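Local structure of 5-formaminoimidazole-4-carboxamide-1-(Beta)-D-ribofuranosyl 5'-monophosphate synthetase (Thermococcus kodakarensis, 2PBZ) at residues A9-L14 with V65-F70; A20-F25 with M290-A295; H174-P179 with I247-L252. The protein probably uses ATP to formylate an aminoimidazole carboxamide ribonucleotide in purine (IMP) biosynthesis, acting as a carbon-nitrogen ligase of the PurP family. One frame throughout, in Å; residues are numbered along the deposited sequence.

Contact 1: A9-L14 with V65-F70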
loop_
_atom_site.group_PDB
_atom_site.type_symbol
_atom_site.label_atom_id
_atom_site.label_comp_id
_atom_site.label_asym_id
_atom_site.label_seq_id
_atom_site.Cartn_x
_atom_site.Cartn_y
_atom_site.Cartn_z
ATOM N N ALA A 9 -15.845 -8.558 -18.107
ATOM C CA ALA A 9 -15.490 -7.266 -17.538
ATOM C C ALA A 9 -15.940 -7.087 -16.096
ATOM O O ALA A 9 -17.072 -6.685 -15.828
ATOM C CB ALA A 9 -16.062 -6.163 -18.381
ATOM N N SER A 10 -15.035 -7.384 -15.168
ATOM C CA SER A 10 -15.292 -7.267 -13.740
ATOM C C SER A 10 -14.202 -8.032 -13.021
ATOM O O SER A 10 -13.324 -8.621 -13.656
ATOM C CB SER A 10 -16.639 -7.869 -13.372
ATOM O OG SER A 10 -16.639 -9.258 -13.636
ATOM N N HIS A 11 -14.273 -8.020 -11.692
ATOM C CA HIS A 11 -13.303 -8.701 -10.839
ATOM C C HIS A 11 -11.846 -8.246 -11.037
ATOM O O HIS A 11 -11.318 -7.467 -10.248
ATOM C CB HIS A 11 -13.391 -10.216 -11.041
ATOM C CG HIS A 11 -12.552 -10.998 -10.076
ATOM N ND1 HIS A 11 -12.943 -11.247 -8.778
ATOM C CD2 HIS A 11 -11.317 -11.540 -10.202
ATOM C CE1 HIS A 11 -11.987 -11.908 -8.150
ATOM N NE2 HIS A 11 -10.989 -12.099 -8.992
ATOM N N SER A 12 -11.201 -8.744 -12.081
ATOM C CA SER A 12 -9.814 -8.396 -12.342
ATOM C C SER A 12 -9.480 -8.392 -13.826
ATOM O O SER A 12 -8.366 -8.727 -14.205
ATOM C CB SER A 12 -8.911 -9.395 -11.627
ATOM O OG SER A 12 -9.198 -10.705 -12.062
ATOM N N SER A 13 -10.448 -8.012 -14.656
ATOM C CA SER A 13 -10.250 -7.975 -16.092
ATOM C C SER A 13 -9.308 -6.871 -16.524
ATOM O O SER A 13 -8.701 -6.964 -17.591
ATOM C CB SER A 13 -11.587 -7.812 -16.813
ATOM O OG SER A 13 -12.219 -6.580 -16.512
ATOM N N LEU A 14 -9.182 -5.835 -15.700
ATOM C CA LEU A 14 -8.301 -4.712 -16.009
ATOM C C LEU A 14 -6.870 -5.178 -15.945
ATOM O O LEU A 14 -6.073 -4.948 -16.856
ATOM C CB LEU A 14 -8.512 -3.581 -15.008
ATOM C CG LEU A 14 -9.913 -2.967 -15.059
ATOM C CD1 LEU A 14 -10.104 -2.019 -13.899
ATOM C CD2 LEU A 14 -10.109 -2.248 -16.386
ATOM N N VAL A 65 -9.437 -17.244 -19.962
ATOM C CA VAL A 65 -8.945 -16.690 -18.686
ATOM C C VAL A 65 -10.045 -16.309 -17.669
ATOM O O VAL A 65 -10.531 -15.179 -17.663
ATOM C CB VAL A 65 -8.104 -15.425 -18.907
ATOM C CG1 VAL A 65 -7.522 -14.972 -17.582
ATOM C CG2 VAL A 65 -7.006 -15.687 -19.916
ATOM N N PRO A 66 -10.403 -17.236 -16.760
ATOM C CA PRO A 66 -11.439 -17.001 -15.749
ATOM C C PRO A 66 -11.008 -16.188 -14.515
ATOM O O PRO A 66 -9.822 -15.986 -14.273
ATOM C CB PRO A 66 -11.861 -18.415 -15.390
ATOM C CG PRO A 66 -10.544 -19.128 -15.402
ATOM C CD PRO A 66 -9.828 -18.587 -16.618
ATOM N N HIS A 67 -11.994 -15.723 -13.753
ATOM C CA HIS A 67 -11.767 -14.956 -12.532
ATOM C C HIS A 67 -12.940 -15.160 -11.576
ATOM O O HIS A 67 -13.803 -15.989 -11.831
ATOM C CB HIS A 67 -11.550 -13.466 -12.855
ATOM C CG HIS A 67 -12.692 -12.810 -13.568
ATOM N ND1 HIS A 67 -12.528 -12.113 -14.744
ATOM C CD2 HIS A 67 -14.006 -12.719 -13.260
ATOM C CE1 HIS A 67 -13.689 -11.625 -15.133
ATOM N NE2 HIS A 67 -14.603 -11.978 -14.248
ATOM N N GLY A 68 -12.985 -14.406 -10.481
ATOM C CA GLY A 68 -14.041 -14.591 -9.496
ATOM C C GLY A 68 -15.485 -14.277 -9.838
ATOM O O GLY A 68 -16.330 -14.294 -8.958
ATOM N N SER A 69 -15.792 -13.997 -11.095
ATOM C CA SER A 69 -17.171 -13.671 -11.466
ATOM C C SER A 69 -17.786 -14.735 -12.347
ATOM O O SER A 69 -19.008 -14.838 -12.439
ATOM C CB SER A 69 -17.234 -12.322 -12.205
ATOM O OG SER A 69 -16.892 -11.231 -11.364
ATOM N N PHE A 70 -16.932 -15.531 -12.982
ATOM C CA PHE A 70 -17.388 -16.571 -13.896
ATOM C C PHE A 70 -18.481 -17.522 -13.431
ATOM O O PHE A 70 -19.361 -17.868 -14.201
ATOM C CB PHE A 70 -16.194 -17.366 -14.405
ATOM C CG PHE A 70 -15.469 -16.687 -15.512
ATOM C CD1 PHE A 70 -14.926 -15.417 -15.329
ATOM C CD2 PHE A 70 -15.393 -17.272 -16.768
ATOM C CE1 PHE A 70 -14.322 -14.737 -16.386
ATOM C CE2 PHE A 70 -14.792 -16.604 -17.837
ATOM C CZ PHE A 70 -14.257 -15.336 -17.648
#
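Ser-10 meets segment 65-70 through its hydroxyl and its carbonyl oxygen. Its OG lies 3.0 Å from Ser-69 OG in a hydrogen bond in which either hydroxyl could be the donor, and its carbonyl O stands 3.3 Å above the plane of the His-67 ring, displaced toward the rim near CE1. The same carbonyl accepts the backbone N-H of Ser-13, where helix 13-22 begins. His-11 and His-67 carry most of the packing. His-11 CB sits over the His-67 face that also receives Ser-10 O, 3.8 Å from the ring centroid as a CH-pi contact, while Phe-70 CE1 covers the opposite face of that imidazole. With CG anti to the backbone N (chi1 -173°), the His-11 ring is carried past His-67: the planes are only 19° apart, but the rings are slid so far that they barely overlap. What lies over the His-11 face is Gly-68, whose CA is 3.7 Å from the ring centroid; a CB there would probably collide with the imidazole. His-11 NE2 is hydrogen-bonded to Ile-269 O, tying the loop to the ATP-grasp part of the chain. Ser-12, at the N-cap position, adds its OG against His-67 CB at 3.7 Å. Beyond it, Leu-14 N and Ser-13 OG are bound by Glu-221 of the second subunit. The contact thus joins the turn after the first strand of the N-terminal part, consistent with a Rossmann-like fold, to the His-67 to Phe-70 beta turn. One hydroxyl pair and the faces of two imidazoles fix these turns together, and the lack of a side chain at Gly-68 lets its backbone lie against the His-11 ring.

Contact 2: A20-F25 with M290-A295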
loop_
_atom_site.group_PDB
_atom_site.type_symbol
_atom_site.label_atom_id
_atom_site.label_comp_id
_atom_site.label_asym_id
_atom_site.label_seq_id
_atom_site.Cartn_x
_atom_site.Cartn_y
_atom_site.Cartn_z
ATOM N N ALA A 20 -2.076 -8.736 -20.740
ATOM C CA ALA A 20 -2.081 -9.399 -22.031
ATOM C C ALA A 20 -1.570 -8.449 -23.111
ATOM O O ALA A 20 -0.711 -8.811 -23.912
ATOM C CB ALA A 20 -3.483 -9.869 -22.357
ATOM N N LYS A 21 -2.094 -7.228 -23.128
ATOM C CA LYS A 21 -1.682 -6.237 -24.106
ATOM C C LYS A 21 -0.209 -5.929 -23.869
ATOM O O LYS A 21 0.491 -5.473 -24.766
ATOM C CB LYS A 21 -2.532 -4.967 -23.960
ATOM C CG LYS A 21 -2.019 -3.752 -24.749
ATOM C CD LYS A 21 -2.350 -2.414 -24.019
ATOM C CE LYS A 21 -1.480 -1.225 -24.499
ATOM N NZ LYS A 21 -1.684 0.027 -23.688
ATOM N N LYS A 22 0.262 -6.190 -22.652
ATOM C CA LYS A 22 1.658 -5.939 -22.294
ATOM C C LYS A 22 2.561 -7.028 -22.854
ATOM O O LYS A 22 3.709 -6.772 -23.213
ATOM C CB LYS A 22 1.812 -5.885 -20.775
ATOM C CG LYS A 22 2.664 -4.743 -20.256
ATOM C CD LYS A 22 1.982 -3.414 -20.468
ATOM C CE LYS A 22 2.621 -2.316 -19.622
ATOM N NZ LYS A 22 2.333 -2.483 -18.146
ATOM N N GLU A 23 2.037 -8.245 -22.927
ATOM C CA GLU A 23 2.796 -9.369 -23.455
ATOM C C GLU A 23 2.620 -9.484 -24.961
ATOM O O GLU A 23 3.014 -10.476 -25.571
ATOM C CB GLU A 23 2.361 -10.667 -22.779
ATOM C CG GLU A 23 2.845 -10.806 -21.350
ATOM C CD GLU A 23 4.351 -10.801 -21.264
ATOM O OE1 GLU A 23 4.972 -11.612 -21.979
ATOM O OE2 GLU A 23 4.915 -9.994 -20.489
ATOM N N GLY A 24 2.014 -8.458 -25.549
ATOM C CA GLY A 24 1.812 -8.443 -26.987
ATOM C C GLY A 24 0.578 -9.138 -27.524
ATOM O O GLY A 24 0.378 -9.180 -28.742
ATOM N N PHE A 25 -0.247 -9.690 -26.640
ATOM C CA PHE A 25 -1.466 -10.364 -27.074
ATOM C C PHE A 25 -2.548 -9.383 -27.452
ATOM O O PHE A 25 -2.493 -8.211 -27.086
ATOM C CB PHE A 25 -2.003 -11.275 -25.980
ATOM C CG PHE A 25 -1.220 -12.526 -25.811
ATOM C CD1 PHE A 25 -0.417 -12.715 -24.688
ATOM C CD2 PHE A 25 -1.256 -13.511 -26.799
ATOM C CE1 PHE A 25 0.351 -13.875 -24.546
ATOM C CE2 PHE A 25 -0.500 -14.674 -26.679
ATOM C CZ PHE A 25 0.311 -14.864 -25.548
HETATM N N MSE A 290 0.008 -10.252 -11.603
HETATM C CA MSE A 290 -0.515 -11.600 -11.760
HETATM C C MSE A 290 -1.201 -11.778 -13.103
HETATM O O MSE A 290 -1.157 -12.863 -13.692
HETATM C CB MSE A 290 -1.503 -11.942 -10.644
HETATM C CG MSE A 290 -2.084 -13.350 -10.778
HETATM SE SE MSE A 290 -0.886 -14.859 -10.296
HETATM C CE MSE A 290 0.745 -14.288 -11.084
ATOM N N GLY A 291 -1.854 -10.711 -13.564
ATOM C CA GLY A 291 -2.535 -10.743 -14.838
ATOM C C GLY A 291 -1.502 -10.803 -15.936
ATOM O O GLY A 291 -1.719 -11.418 -16.975
ATOM N N ARG A 292 -0.361 -10.159 -15.705
ATOM C CA ARG A 292 0.697 -10.171 -16.696
ATOM C C ARG A 292 1.432 -11.504 -16.647
ATOM O O ARG A 292 1.965 -11.965 -17.656
ATOM C CB ARG A 292 1.677 -9.017 -16.480
ATOM C CG ARG A 292 2.688 -8.927 -17.614
ATOM C CD ARG A 292 3.511 -7.655 -17.623
ATOM N NE ARG A 292 4.422 -7.645 -18.765
ATOM C CZ ARG A 292 5.476 -6.846 -18.885
ATOM N NH1 ARG A 292 5.765 -5.979 -17.931
ATOM N NH2 ARG A 292 6.255 -6.926 -19.955
ATOM N N ARG A 293 1.442 -12.127 -15.471
ATOM C CA ARG A 293 2.113 -13.406 -15.292
ATOM C C ARG A 293 1.383 -14.473 -16.088
ATOM O O ARG A 293 2.007 -15.307 -16.743
ATOM C CB ARG A 293 2.140 -13.793 -13.821
ATOM C CG ARG A 293 2.890 -15.071 -13.555
ATOM C CD ARG A 293 4.333 -14.942 -13.994
ATOM N NE ARG A 293 5.019 -16.227 -13.968
ATOM C CZ ARG A 293 4.812 -17.211 -14.839
ATOM N NH1 ARG A 293 3.933 -17.052 -15.822
ATOM N NH2 ARG A 293 5.463 -18.363 -14.713
ATOM N N ILE A 294 0.058 -14.444 -16.014
ATOM C CA ILE A 294 -0.766 -15.375 -16.759
ATOM C C ILE A 294 -0.489 -15.221 -18.263
ATOM O O ILE A 294 -0.375 -16.202 -18.982
ATOM C CB ILE A 294 -2.239 -15.097 -16.512
ATOM C CG1 ILE A 294 -2.587 -15.431 -15.071
ATOM C CG2 ILE A 294 -3.085 -15.876 -17.495
ATOM C CD1 ILE A 294 -3.960 -14.984 -14.682
ATOM N N ALA A 295 -0.368 -13.977 -18.720
ATOM C CA ALA A 295 -0.113 -13.696 -20.125
ATOM C C ALA A 295 1.272 -14.112 -20.540
ATOM O O ALA A 295 1.463 -14.562 -21.670
ATOM C CB ALA A 295 -0.312 -12.225 -20.416
#
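Ala-20 and Ala-295 bring the two helices to their closest backbone approach, and the dense half of the contact is built round Ala-295. Its CB touches both Ala-20 CA at 3.7 Å and Glu-23 CG at 3.6 Å, while the edge of the Phe-25 ring points CE1 at Ala-295 O. Phe-25 gets there because helix 13-22 ends in a Schellman motif, with Gly-24 in a left-handed conformation and Phe-25 N bonded to Ala-20 O. On the polar side Glu-23 is buried, whereas Lys-22 and Arg-292 are partly exposed. Arg-292, extended from CG to NE, crosses Glu-23 at about a right angle and forms a salt bridge: NE reaches the anti lone pair of Glu-23 OE2 at 3.0 Å (N-H...O 145°), tilted 22° from the guanidinium plane. NH2 adds a weak bond of 3.4 Å to that oxygen, which Arg-296 also grips. Lys-22 lays CG over the guanidinium face, 3.7 Å above it, and also packs on Gly-285 of the second subunit. A leucine in place of Arg-292 would probably leave Glu-23 leaning on Arg-296 and deprive the Lys-22 methylenes of the flat surface they rest on. Helix 13-22 is therefore held to helix 290-302 by close packing round Ala-20 and Ala-295 and by the Glu-23 to Arg-292 salt bridge, and the second arginine on OE2 is likely to favour an ionised Glu-23.

Contact 3: H174-P179 with I247-L252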
loop_
_atom_site.group_PDB
_atom_site.type_symbol
_atom_site.label_atom_id
_atom_site.label_comp_id
_atom_site.label_asym_id
_atom_site.label_seq_id
_atom_site.Cartn_x
_atom_site.Cartn_y
_atom_site.Cartn_z
ATOM N N HIS A 174 -0.950 -15.046 -2.767
ATOM C CA HIS A 174 -1.127 -15.327 -4.178
ATOM C C HIS A 174 0.001 -16.197 -4.732
ATOM O O HIS A 174 1.185 -15.917 -4.511
ATOM C CB HIS A 174 -1.198 -13.996 -4.932
ATOM C CG HIS A 174 -2.206 -13.047 -4.363
ATOM N ND1 HIS A 174 -3.565 -13.235 -4.503
ATOM C CD2 HIS A 174 -2.057 -11.943 -3.592
ATOM C CE1 HIS A 174 -4.209 -12.291 -3.841
ATOM N NE2 HIS A 174 -3.319 -11.495 -3.276
ATOM N N PHE A 175 -0.373 -17.245 -5.458
ATOM C CA PHE A 175 0.603 -18.161 -6.057
ATOM C C PHE A 175 0.370 -18.347 -7.541
ATOM O O PHE A 175 -0.720 -18.100 -8.060
ATOM C CB PHE A 175 0.528 -19.557 -5.437
ATOM C CG PHE A 175 0.956 -19.630 -4.011
ATOM C CD1 PHE A 175 0.015 -19.720 -2.993
ATOM C CD2 PHE A 175 2.313 -19.681 -3.683
ATOM C CE1 PHE A 175 0.407 -19.870 -1.665
ATOM C CE2 PHE A 175 2.725 -19.831 -2.357
ATOM C CZ PHE A 175 1.770 -19.927 -1.347
ATOM N N PHE A 176 1.403 -18.813 -8.219
ATOM C CA PHE A 176 1.287 -19.089 -9.638
ATOM C C PHE A 176 2.155 -20.286 -9.934
ATOM O O PHE A 176 3.371 -20.161 -9.990
ATOM C CB PHE A 176 1.757 -17.902 -10.480
ATOM C CG PHE A 176 1.502 -18.069 -11.955
ATOM C CD1 PHE A 176 0.368 -17.510 -12.547
ATOM C CD2 PHE A 176 2.389 -18.786 -12.756
ATOM C CE1 PHE A 176 0.120 -17.657 -13.912
ATOM C CE2 PHE A 176 2.156 -18.945 -14.130
ATOM C CZ PHE A 176 1.018 -18.377 -14.707
ATOM N N TYR A 177 1.551 -21.458 -10.088
ATOM C CA TYR A 177 2.363 -22.613 -10.419
ATOM C C TYR A 177 2.473 -22.626 -11.932
ATOM O O TYR A 177 1.469 -22.575 -12.616
ATOM C CB TYR A 177 1.729 -23.916 -9.952
ATOM C CG TYR A 177 2.541 -25.082 -10.444
ATOM C CD1 TYR A 177 3.842 -25.278 -9.986
ATOM C CD2 TYR A 177 2.066 -25.905 -11.467
ATOM C CE1 TYR A 177 4.656 -26.253 -10.536
ATOM C CE2 TYR A 177 2.879 -26.888 -12.027
ATOM C CZ TYR A 177 4.173 -27.053 -11.556
ATOM O OH TYR A 177 4.985 -28.003 -12.103
ATOM N N SER A 178 3.678 -22.700 -12.472
ATOM C CA SER A 178 3.799 -22.680 -13.914
ATOM C C SER A 178 4.327 -23.968 -14.489
ATOM O O SER A 178 5.379 -24.450 -14.072
ATOM C CB SER A 178 4.706 -21.542 -14.349
ATOM O OG SER A 178 6.045 -21.852 -14.074
ATOM N N PRO A 179 3.589 -24.568 -15.437
ATOM C CA PRO A 179 4.050 -25.819 -16.049
ATOM C C PRO A 179 5.225 -25.510 -16.955
ATOM O O PRO A 179 6.232 -26.199 -16.946
ATOM C CB PRO A 179 2.830 -26.297 -16.818
ATOM C CG PRO A 179 1.702 -25.819 -15.961
ATOM C CD PRO A 179 2.136 -24.408 -15.620
ATOM N N ILE A 247 -3.025 -24.926 -12.635
ATOM C CA ILE A 247 -2.100 -24.548 -13.681
ATOM C C ILE A 247 -1.646 -23.103 -13.625
ATOM O O ILE A 247 -0.493 -22.810 -13.901
ATOM C CB ILE A 247 -2.677 -24.863 -15.069
ATOM C CG1 ILE A 247 -2.624 -26.373 -15.303
ATOM C CG2 ILE A 247 -1.893 -24.138 -16.147
ATOM C CD1 ILE A 247 -3.158 -26.792 -16.644
ATOM N N GLY A 248 -2.520 -22.181 -13.263
ATOM C CA GLY A 248 -2.045 -20.811 -13.218
ATOM C C GLY A 248 -2.045 -20.212 -11.830
ATOM O O GLY A 248 -1.296 -20.637 -10.958
ATOM N N PRO A 249 -2.882 -19.188 -11.612
ATOM C CA PRO A 249 -2.962 -18.542 -10.300
ATOM C C PRO A 249 -3.900 -19.254 -9.324
ATOM O O PRO A 249 -4.850 -19.922 -9.722
ATOM C CB PRO A 249 -3.455 -17.133 -10.650
ATOM C CG PRO A 249 -4.366 -17.383 -11.784
ATOM C CD PRO A 249 -3.580 -18.381 -12.630
ATOM N N PHE A 250 -3.615 -19.112 -8.042
ATOM C CA PHE A 250 -4.478 -19.662 -7.012
ATOM C C PHE A 250 -4.067 -18.945 -5.745
ATOM O O PHE A 250 -2.996 -18.344 -5.692
ATOM C CB PHE A 250 -4.351 -21.207 -6.903
ATOM C CG PHE A 250 -3.036 -21.699 -6.343
ATOM C CD1 PHE A 250 -2.947 -22.122 -5.026
ATOM C CD2 PHE A 250 -1.900 -21.767 -7.141
ATOM C CE1 PHE A 250 -1.740 -22.608 -4.506
ATOM C CE2 PHE A 250 -0.696 -22.248 -6.639
ATOM C CZ PHE A 250 -0.615 -22.671 -5.316
ATOM N N ALA A 251 -4.925 -18.970 -4.738
ATOM C CA ALA A 251 -4.601 -18.296 -3.496
ATOM C C ALA A 251 -5.087 -19.041 -2.274
ATOM O O ALA A 251 -6.140 -19.682 -2.288
ATOM C CB ALA A 251 -5.177 -16.888 -3.503
ATOM N N LEU A 252 -4.297 -18.955 -1.216
ATOM C CA LEU A 252 -4.652 -19.574 0.043
ATOM C C LEU A 252 -5.021 -18.416 0.965
ATOM O O LEU A 252 -4.338 -17.397 1.000
ATOM C CB LEU A 252 -3.460 -20.355 0.593
ATOM C CG LEU A 252 -2.937 -21.440 -0.351
ATOM C CD1 LEU A 252 -1.701 -22.092 0.222
ATOM C CD2 LEU A 252 -4.030 -22.465 -0.576
#
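Strands 170-178 and 249-255 run antiparallel, with Phe-175 and Phe-250 as a hydrogen-bonded pair: Phe-175 N reaches Phe-250 O at 2.9 Å, and Phe-250 N lies 3.1 Å from Phe-175 O. They are neighbours in a five-stranded antiparallel sheet, consistent with the ATP-grasp fold. Phe-176 and Pro-249 form the next, non-hydrogen-bonded pair, and just past it Tyr-177 N makes one further bond to Gly-248 O at 3.1 Å. On one face of the sheet the rings of Phe-175 and Phe-250 lie nearly parallel, 17° apart, but slid so that they scarcely overlap. Phe-250 CG sits between its backbone N and carbonyl carbon (chi1 70°), which turns the ring toward strand 170-178; the ring of Phe-234 in helix 224-241 meets that of Phe-250. Leu-252 CD1 meets Phe-175 CE1 at 3.6 Å on this side. On the face bearing His-174, Phe-176, Pro-249 and Ala-251, the Phe-176 ring lies over Gly-248, whose CA is 4.2 Å from the centroid, and helix 290-302 packs on it through Arg-293. Where the strands part, Pro-179 crosses Ile-247 at about a right angle, CG to CG2 at 4.0 Å.

In the fold
The three contacts form a compact triangle, their centres 14 to 16 Å apart. Contacts 1 and 2 use opposite ends of helix 13-22: contact 1 holds its start to the loop before helix 70-73, contact 2 its end to helix 290-302. Contacts 2 and 3 touch directly, since Met-290 (a selenomethionine) packs on Phe-176 and Pro-249, and Arg-293 lies against Phe-176 and Ser-178. Along the chain, contact 1 closes before contact 3 opens, and contact 2 spans contact 3 while crossing contact 1. The last helix thus bridges the five-stranded sheet and the N-terminal part, whose parallel strands are consistent with a Rossmann-like fold, joining the two from both ends of the sequence.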